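Local coordinates for ubiquitin-conjugating enzyme (PDB 2H2Y), which is the ubiquitin-conjugating (E2) domain of a longer malaria-parasite protein and probably carries activated ubiquitin for transfer to protein targets, at residues K27-F32 / C40-H45; I71-P76 / G121-I126. All coordinates share one frame; numbering follows the deposited sequence.

Interaction 1 (K27-F32 / C40-H45); sequences KELNNF and CTIDVH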
loop_
_atom_site.group_PDB
_atom_site.type_symbol
_atom_site.label_atom_id
_atom_site.label_comp_id
_atom_site.label_asym_id
_atom_site.label_seq_id
_atom_site.Cartn_x
_atom_site.Cartn_y
_atom_site.Cartn_z
ATOM N N LYS A 27 12.554 4.102 -4.167
ATOM C CA LYS A 27 13.084 4.073 -2.813
ATOM C C LYS A 27 12.017 3.505 -1.886
ATOM O O LYS A 27 12.324 2.740 -0.969
ATOM C CB LYS A 27 13.499 5.475 -2.368
ATOM C CG LYS A 27 14.528 5.467 -1.244
ATOM C CD LYS A 27 15.325 6.764 -1.195
ATOM C CE LYS A 27 14.539 7.891 -0.554
ATOM N NZ LYS A 27 14.270 7.597 0.883
ATOM N N GLU A 28 10.760 3.861 -2.145
ATOM C CA GLU A 28 9.642 3.373 -1.342
ATOM C C GLU A 28 9.403 1.880 -1.528
ATOM O O GLU A 28 8.980 1.197 -0.590
ATOM C CB GLU A 28 8.370 4.139 -1.687
ATOM C CG GLU A 28 8.393 5.579 -1.225
ATOM C CD GLU A 28 8.233 5.717 0.275
ATOM O OE1 GLU A 28 8.465 6.831 0.791
ATOM O OE2 GLU A 28 7.866 4.722 0.933
ATOM N N LEU A 29 9.667 1.375 -2.732
ATOM C CA LEU A 29 9.484 -0.047 -3.004
ATOM C C LEU A 29 10.478 -0.860 -2.171
ATOM O O LEU A 29 10.082 -1.785 -1.452
ATOM C CB LEU A 29 9.686 -0.344 -4.494
ATOM C CG LEU A 29 9.592 -1.818 -4.929
ATOM C CD1 LEU A 29 8.196 -2.368 -4.677
ATOM C CD2 LEU A 29 9.934 -1.924 -6.404
ATOM N N ASN A 30 11.763 -0.499 -2.265
ATOM C CA ASN A 30 12.826 -1.183 -1.520
ATOM C C ASN A 30 12.536 -1.221 -0.032
ATOM O O ASN A 30 12.743 -2.247 0.621
ATOM C CB ASN A 30 14.179 -0.511 -1.750
ATOM C CG ASN A 30 14.693 -0.728 -3.146
ATOM O OD1 ASN A 30 14.625 -1.841 -3.673
ATOM N ND2 ASN A 30 15.219 0.327 -3.758
ATOM N N ASN A 31 12.070 -0.105 0.517
ATOM C CA ASN A 31 11.751 -0.106 1.927
ATOM C C ASN A 31 10.591 -1.058 2.163
ATOM O O ASN A 31 10.536 -1.730 3.194
ATOM C CB ASN A 31 11.376 1.289 2.419
ATOM C CG ASN A 31 10.730 1.256 3.803
ATOM O OD1 ASN A 31 9.515 1.053 3.936
ATOM N ND2 ASN A 31 11.544 1.427 4.840
ATOM N N PHE A 32 9.670 -1.133 1.205
ATOM C CA PHE A 32 8.522 -2.006 1.367
ATOM C C PHE A 32 8.960 -3.465 1.432
ATOM O O PHE A 32 8.448 -4.239 2.248
ATOM C CB PHE A 32 7.514 -1.802 0.237
ATOM C CG PHE A 32 6.141 -2.311 0.567
ATOM C CD1 PHE A 32 5.187 -1.463 1.133
ATOM C CD2 PHE A 32 5.812 -3.651 0.370
ATOM C CE1 PHE A 32 3.916 -1.944 1.502
ATOM C CE2 PHE A 32 4.551 -4.142 0.736
ATOM C CZ PHE A 32 3.600 -3.284 1.305
ATOM N N CYS A 40 1.561 -8.963 4.695
ATOM C CA CYS A 40 1.362 -8.423 3.355
ATOM C C CYS A 40 2.454 -8.927 2.425
ATOM O O CYS A 40 3.553 -9.242 2.862
ATOM C CB CYS A 40 1.424 -6.897 3.358
ATOM S SG CYS A 40 0.260 -6.109 4.431
ATOM N N THR A 41 2.137 -9.010 1.142
ATOM C CA THR A 41 3.098 -9.411 0.124
ATOM C C THR A 41 2.942 -8.309 -0.909
ATOM O O THR A 41 2.142 -7.391 -0.709
ATOM C CB THR A 41 2.750 -10.772 -0.508
ATOM O OG1 THR A 41 1.372 -10.787 -0.903
ATOM C CG2 THR A 41 3.019 -11.897 0.481
ATOM N N ILE A 42 3.687 -8.365 -2.005
ATOM C CA ILE A 42 3.547 -7.303 -2.988
ATOM C C ILE A 42 3.850 -7.722 -4.415
ATOM O O ILE A 42 4.401 -8.788 -4.666
ATOM C CB ILE A 42 4.449 -6.108 -2.624
ATOM C CG1 ILE A 42 4.050 -4.882 -3.448
ATOM C CG2 ILE A 42 5.900 -6.466 -2.873
ATOM C CD1 ILE A 42 4.781 -3.617 -3.071
ATOM N N ASP A 43 3.464 -6.872 -5.353
ATOM C CA ASP A 43 3.723 -7.125 -6.753
ATOM C C ASP A 43 3.405 -5.880 -7.541
ATOM O O ASP A 43 2.277 -5.403 -7.513
ATOM C CB ASP A 43 2.881 -8.284 -7.266
ATOM C CG ASP A 43 3.179 -8.599 -8.711
ATOM O OD1 ASP A 43 4.369 -8.517 -9.097
ATOM O OD2 ASP A 43 2.233 -8.931 -9.458
ATOM N N VAL A 44 4.400 -5.339 -8.234
ATOM C CA VAL A 44 4.170 -4.139 -9.017
ATOM C C VAL A 44 3.926 -4.491 -10.469
ATOM O O VAL A 44 4.351 -5.539 -10.959
ATOM C CB VAL A 44 5.348 -3.136 -8.932
ATOM C CG1 VAL A 44 5.740 -2.922 -7.485
ATOM C CG2 VAL A 44 6.518 -3.626 -9.745
ATOM N N HIS A 45 3.214 -3.602 -11.143
ATOM C CA HIS A 45 2.881 -3.773 -12.540
ATOM C C HIS A 45 4.167 -3.801 -13.357
ATOM O O HIS A 45 5.077 -2.993 -13.139
ATOM C CB HIS A 45 2.003 -2.605 -12.990
ATOM C CG HIS A 45 1.428 -2.773 -14.360
ATOM N ND1 HIS A 45 2.187 -3.159 -15.443
ATOM C CD2 HIS A 45 0.170 -2.590 -14.825
ATOM C CE1 HIS A 45 1.420 -3.209 -16.518
ATOM N NE2 HIS A 45 0.191 -2.868 -16.171
#
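Phe32 and Leu29, one turn apart on helix 21-34, both pack on Ile42 of strand 40-44. The side-chain contact is apolar. The delta methyl of Ile42 is its centre. Ile42 CD1 lies 3.6 Å from Phe32 CD2 and 3.8 Å from Phe32 CE2, and it meets these ring atoms obliquely. The branch point of the isoleucine follows it in, with Ile42 CB 3.9 Å from Phe32 CE2. In Ile42, CG1 stands anti to the backbone N (chi1 -166°) and CD1 continues outward in an extended chain (chi2 174°). This carries the methyl across to the helix.

Leu29 uses a single branch. Its CB does not aim at the strand, but its CG is anti to the backbone N (chi1 177°) and the end of the chain swings closer. Leu29 CD1 then touches two strand residues, 3.8 Å from Val44 CG1 and 4.0 Å from Ile42 CD1.

No hydrogen bond joins the two segments. One polar atom, Thr41 O, lies at the ring, 4.3 Å from Phe32 CE2. Glu28, buried on another side of the helix, pairs with Arg24 in a salt bridge and accepts a hydrogen bond from Ile119 N. The strand is bonded through its backbone to strand 51-57, as at Thr41 with Gln55 and Asp43 with Ile53. Trp52 of that strand also touches Leu29, Ile42 and Val44.

The helix runs roughly antiparallel to the strand, with short-segment axes 10.6 Å apart. This is the N-terminal helix of the E2 fold lying against the first strand of the sheet. With no hydrogen bond across it, the contact owes its hold to burial and shape, not to directed bonds.

Interaction 2 (I71-P76 / G121-I126); sequences IKIIFP and GLILSI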
loop_
_atom_site.group_PDB
_atom_site.type_symbol
_atom_site.label_atom_id
_atom_site.label_comp_id
_atom_site.label_asym_id
_atom_site.label_seq_id
_atom_site.Cartn_x
_atom_site.Cartn_y
_atom_site.Cartn_z
ATOM N N ILE A 71 -5.031 -4.440 -1.820
ATOM C CA ILE A 71 -5.018 -2.983 -1.720
ATOM C C ILE A 71 -4.164 -2.424 -2.855
ATOM O O ILE A 71 -2.959 -2.659 -2.891
ATOM C CB ILE A 71 -4.384 -2.519 -0.394
ATOM C CG1 ILE A 71 -5.103 -3.161 0.792
ATOM C CG2 ILE A 71 -4.420 -1.004 -0.309
ATOM C CD1 ILE A 71 -4.554 -2.730 2.138
ATOM N N LYS A 72 -4.772 -1.697 -3.782
ATOM C CA LYS A 72 -4.015 -1.127 -4.892
ATOM C C LYS A 72 -3.480 0.254 -4.544
ATOM O O LYS A 72 -4.084 0.997 -3.761
ATOM C CB LYS A 72 -4.869 -1.035 -6.160
ATOM C CG LYS A 72 -4.174 -0.301 -7.288
ATOM C CD LYS A 72 -4.926 -0.400 -8.604
ATOM C CE LYS A 72 -4.850 -1.798 -9.188
ATOM N NZ LYS A 72 -5.352 -1.834 -10.595
ATOM N N ILE A 73 -2.338 0.587 -5.136
ATOM C CA ILE A 73 -1.682 1.863 -4.907
ATOM C C ILE A 73 -1.300 2.492 -6.248
ATOM O O ILE A 73 -0.564 1.894 -7.038
ATOM C CB ILE A 73 -0.406 1.668 -4.061
ATOM C CG1 ILE A 73 -0.753 0.945 -2.760
ATOM C CG2 ILE A 73 0.243 3.010 -3.789
ATOM C CD1 ILE A 73 0.435 0.615 -1.905
ATOM N N ILE A 74 -1.813 3.691 -6.504
ATOM C CA ILE A 74 -1.512 4.399 -7.738
ATOM C C ILE A 74 -0.750 5.657 -7.366
ATOM O O ILE A 74 -1.262 6.505 -6.633
ATOM C CB ILE A 74 -2.786 4.834 -8.485
ATOM C CG1 ILE A 74 -3.624 3.622 -8.889
ATOM C CG2 ILE A 74 -2.400 5.632 -9.715
ATOM C CD1 ILE A 74 -2.972 2.733 -9.923
ATOM N N PHE A 75 0.477 5.775 -7.865
ATOM C CA PHE A 75 1.310 6.939 -7.587
ATOM C C PHE A 75 1.090 7.932 -8.704
ATOM O O PHE A 75 1.483 7.694 -9.845
ATOM C CB PHE A 75 2.790 6.544 -7.531
ATOM C CG PHE A 75 3.142 5.662 -6.370
ATOM C CD1 PHE A 75 3.488 6.212 -5.140
ATOM C CD2 PHE A 75 3.132 4.277 -6.504
ATOM C CE1 PHE A 75 3.820 5.393 -4.059
ATOM C CE2 PHE A 75 3.462 3.448 -5.435
ATOM C CZ PHE A 75 3.809 4.006 -4.208
ATOM N N PRO A 76 0.436 9.054 -8.399
ATOM C CA PRO A 76 0.173 10.076 -9.411
ATOM C C PRO A 76 1.424 10.705 -10.017
ATOM O O PRO A 76 2.551 10.317 -9.692
ATOM C CB PRO A 76 -0.704 11.083 -8.668
ATOM C CG PRO A 76 -0.346 10.870 -7.222
ATOM C CD PRO A 76 -0.216 9.385 -7.124
ATOM N N GLY A 121 4.072 2.413 5.614
ATOM C CA GLY A 121 3.381 2.975 6.763
ATOM C C GLY A 121 1.912 3.227 6.492
ATOM O O GLY A 121 1.061 2.936 7.335
ATOM N N LEU A 122 1.601 3.778 5.326
ATOM C CA LEU A 122 0.218 4.022 4.983
ATOM C C LEU A 122 -0.507 2.690 5.094
ATOM O O LEU A 122 -1.524 2.569 5.778
ATOM C CB LEU A 122 0.101 4.547 3.551
ATOM C CG LEU A 122 0.731 5.910 3.252
ATOM C CD1 LEU A 122 0.510 6.250 1.793
ATOM C CD2 LEU A 122 0.130 6.981 4.148
ATOM N N ILE A 123 0.047 1.678 4.439
ATOM C CA ILE A 123 -0.563 0.354 4.433
ATOM C C ILE A 123 -0.664 -0.250 5.827
ATOM O O ILE A 123 -1.667 -0.886 6.163
ATOM C CB ILE A 123 0.211 -0.629 3.497
ATOM C CG1 ILE A 123 0.224 -0.097 2.062
ATOM C CG2 ILE A 123 -0.438 -2.007 3.523
ATOM C CD1 ILE A 123 -1.151 0.161 1.499
ATOM N N LEU A 124 0.367 -0.059 6.644
ATOM C CA LEU A 124 0.343 -0.610 7.992
ATOM C C LEU A 124 -0.723 0.099 8.809
ATOM O O LEU A 124 -1.363 -0.515 9.664
ATOM C CB LEU A 124 1.689 -0.446 8.676
ATOM C CG LEU A 124 1.643 -0.934 10.127
ATOM C CD1 LEU A 124 1.429 -2.430 10.171
ATOM C CD2 LEU A 124 2.937 -0.567 10.818
ATOM N N SER A 125 -0.904 1.394 8.555
ATOM C CA SER A 125 -1.926 2.161 9.267
ATOM C C SER A 125 -3.260 1.516 8.916
ATOM O O SER A 125 -4.086 1.261 9.793
ATOM C CB SER A 125 -1.931 3.632 8.820
ATOM O OG SER A 125 -0.678 4.263 9.070
ATOM N N ILE A 126 -3.452 1.239 7.628
ATOM C CA ILE A 126 -4.678 0.610 7.161
ATOM C C ILE A 126 -4.903 -0.714 7.865
ATOM O O ILE A 126 -6.026 -1.016 8.268
ATOM C CB ILE A 126 -4.641 0.358 5.650
ATOM C CG1 ILE A 126 -4.593 1.691 4.908
ATOM C CG2 ILE A 126 -5.865 -0.434 5.225
ATOM C CD1 ILE A 126 -4.553 1.544 3.410
#
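Ile123 of helix 119-130 sets its delta methyl between Ile71 and Ile73 of strand 68-74. All cross-segment contacts are between aliphatic side chains. Ile73 and Ile123 reach toward each other tip to tip, with Ile73 CD1 3.8 Å from Ile123 CD1. Ile71 meets Ile123 differently: the two side chains run past each other in opposite directions, and Ile71 CG2 comes 3.9 Å from Ile123 CD1. The bent chain of Ile123 (chi2 -56°) turns that methyl to meet both. One turn further along, Ile126 CG2 meets Ile71 CD1 at 4.1 Å. Ile71 thus uses both branches, one for each helix residue.

No hydrogen bond crosses between the segments. Within helix 119-130, Ser125 OG donates to Gly121 O at 2.8 Å, from above the carbonyl plane. The backbone N of Ser125 reaches the same oxygen from the opposite face. This ties the serine hydroxyl back to its own helix.

Strand 68-74 is an inner strand of the antiparallel sheet. It bonds through its backbone to strand 51-57, as at Ile71 with Val54, and to strand 85-88, as at Lys72 with Tyr87. Val86 and Phe88 pack beside Ile71, while Trp52 and Val54 of strand 51-57 touch Ile73. Helix 119-130 covers this face of the E2 sheet near the centre of the chain.

How the interactions relate
From the N terminus, helix 21-34 leads through a short connection into strand 40-44, and interaction 1 closes that loop. The chain then builds strands 51-57 and 68-74. Interaction 2 starts on the latter and closes a longer loop through strand 85-88 to helix 119-130. The two loops lie in series; they neither nest nor cross. Both contacts place a helix on the same sheet, and their centres are about 10 Å apart. They meet where Phe32 CE1 packs 4.2 Å from Ile123 CG1, and Cys40 also touches Ile123. Together they join the N-terminal and later helices of the E2 fold into one apolar core.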